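Local structure of glucose dehydrogenase (Serratia sp. FS14, 7CDY) at residues T29-L35 against Q59-V65. The protein belongs to the glucose/sorbosone dehydrogenase family, has a beta-propeller fold and carries a bound calcium ion. Residues are numbered along the deposited sequence; the frame is centred on the assembly and turned at random.
Sequences TERPGRL and QGGLLEV
Thr29 OG1 donates a hydrogen bond to Leu63 O at 2.7 Å and also receives a weak one from Ser16 N of strand 3-19. The C=O...donor angle of 160° shows that the hydroxyl meets the carbonyl almost head-on. A chi1 of 62° places Thr29 OG1 there and sets Thr29 CG2 against Val65 CB at 3.7 Å. A second tie runs from Leu62 N to Arg31 O (2.9 Å), donated with an N-H...O angle of 158°. Arg31 O also takes a CA-H...O contact from Gly61 CA at 3.2 Å. Leu62 CG stands anti to its backbone N, which carries Leu62 CD2 over the Arg34 backbone, 3.4 Å from Arg34 O; CB meanwhile rests on Gly33 CA. Beyond it, Leu35 CD1 meets Val65 CG2 at 3.9 Å, the two side chains crossing at about a right angle. At the opposite end, water 1 lies in the Arg31 guanidinium plane and links NH1 to Gln59 O. Two direct polar ties flanking an apolar leucine thus join the 26-30/34-39 hairpin, with its classic beta bulge at Gly33 and Arg34, to strand 62-67 of the next propeller sheet, while water bridges the partly exposed end.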
# COMPACT_ATOMS: atom_id res chain seq x y z
N THR A 29 2.48 12.28 0.71
CA THR A 29 2.36 12.28 2.16
C THR A 29 3.72 12.16 2.81
O THR A 29 4.60 11.42 2.34
CB THR A 29 1.46 11.15 2.65
OG1 THR A 29 2.04 9.89 2.30
CG2 THR A 29 0.06 11.26 2.05
N GLU A 30 3.89 12.88 3.91
CA GLU A 30 4.99 12.67 4.84
C GLU A 30 4.38 11.98 6.05
O GLU A 30 3.40 12.48 6.63
CB GLU A 30 5.62 14.00 5.25
CG GLU A 30 6.32 14.75 4.12
CD GLU A 30 6.81 16.11 4.57
OE1 GLU A 30 8.02 16.23 4.91
OE2 GLU A 30 6.00 17.04 4.66
N ARG A 31 4.93 10.82 6.41
CA ARG A 31 4.36 10.03 7.50
C ARG A 31 4.11 10.80 8.78
O ARG A 31 3.08 10.55 9.42
CB ARG A 31 5.19 8.75 7.74
CG ARG A 31 4.50 7.74 8.64
CD ARG A 31 5.31 6.44 8.78
NE ARG A 31 6.64 6.72 9.32
CZ ARG A 31 7.70 5.93 9.17
NH1 ARG A 31 7.60 4.78 8.52
NH2 ARG A 31 8.86 6.29 9.70
N PRO A 32 4.96 11.74 9.21
CA PRO A 32 4.65 12.49 10.44
C PRO A 32 3.31 13.21 10.43
O PRO A 32 2.82 13.58 11.51
CB PRO A 32 5.82 13.47 10.57
CG PRO A 32 6.93 12.78 9.91
CD PRO A 32 6.33 12.02 8.76
N GLY A 33 2.70 13.45 9.26
CA GLY A 33 1.34 13.93 9.21
C GLY A 33 1.05 15.09 8.28
O GLY A 33 0.11 15.85 8.52
N ARG A 34 1.82 15.25 7.20
CA ARG A 34 1.64 16.36 6.28
C ARG A 34 1.38 15.87 4.87
O ARG A 34 1.93 14.85 4.43
CB ARG A 34 2.86 17.28 6.26
CG ARG A 34 3.16 17.91 7.60
CD ARG A 34 4.45 18.72 7.55
NE ARG A 34 5.65 17.90 7.36
CZ ARG A 34 6.34 17.33 8.35
NH1 ARG A 34 5.94 17.46 9.60
NH2 ARG A 34 7.42 16.62 8.08
N LEU A 35 0.53 16.61 4.15
CA LEU A 35 0.25 16.38 2.74
C LEU A 35 0.80 17.57 1.95
O LEU A 35 0.57 18.72 2.32
CB LEU A 35 -1.26 16.26 2.50
CG LEU A 35 -1.70 15.96 1.07
CD1 LEU A 35 -1.32 14.55 0.68
CD2 LEU A 35 -3.21 16.12 0.93
N GLN A 59 5.65 2.81 12.86
CA GLN A 59 5.37 2.76 11.40
C GLN A 59 4.07 3.52 11.08
O GLN A 59 3.69 3.53 9.94
CB GLN A 59 5.15 1.31 10.91
CG GLN A 59 6.00 0.20 11.54
CD GLN A 59 5.80 -1.19 10.97
OE1 GLN A 59 4.69 -1.65 10.72
NE2 GLN A 59 6.89 -1.90 10.77
N GLY A 60 3.41 4.12 12.07
CA GLY A 60 2.16 4.79 11.79
C GLY A 60 2.31 6.27 11.50
O GLY A 60 3.32 6.91 11.81
N GLY A 61 1.27 6.82 10.90
CA GLY A 61 1.16 8.25 10.67
C GLY A 61 0.21 8.50 9.53
O GLY A 61 -0.80 7.81 9.39
N LEU A 62 0.53 9.48 8.68
CA LEU A 62 -0.24 9.69 7.47
C LEU A 62 0.33 8.77 6.41
O LEU A 62 1.54 8.78 6.16
CB LEU A 62 -0.16 11.16 7.02
CG LEU A 62 -0.95 11.50 5.76
CD1 LEU A 62 -2.44 11.27 5.98
CD2 LEU A 62 -0.70 12.95 5.38
N LEU A 63 -0.54 7.94 5.82
CA LEU A 63 -0.11 6.85 4.95
C LEU A 63 -0.48 7.13 3.49
O LEU A 63 0.20 7.95 2.85
CB LEU A 63 -0.62 5.50 5.48
CG LEU A 63 -0.22 5.25 6.94
CD1 LEU A 63 -0.92 4.02 7.51
CD2 LEU A 63 1.29 5.14 7.14
N GLU A 64 -1.50 6.49 2.93
CA GLU A 64 -1.77 6.60 1.50
C GLU A 64 -2.52 7.89 1.16
O GLU A 64 -3.41 8.32 1.90
CB GLU A 64 -2.61 5.41 1.01
CG GLU A 64 -2.64 5.22 -0.51
CD GLU A 64 -1.50 4.36 -0.99
OE1 GLU A 64 -0.32 4.74 -0.78
OE2 GLU A 64 -1.76 3.28 -1.57
N VAL A 65 -2.20 8.46 -0.00
CA VAL A 65 -3.02 9.46 -0.66
C VAL A 65 -3.48 8.89 -1.99
O VAL A 65 -2.67 8.36 -2.76
CB VAL A 65 -2.29 10.81 -0.82
CG1 VAL A 65 -0.97 10.68 -1.60
CG2 VAL A 65 -3.21 11.84 -1.48
O HOH W 1 5.33 3.06 7.75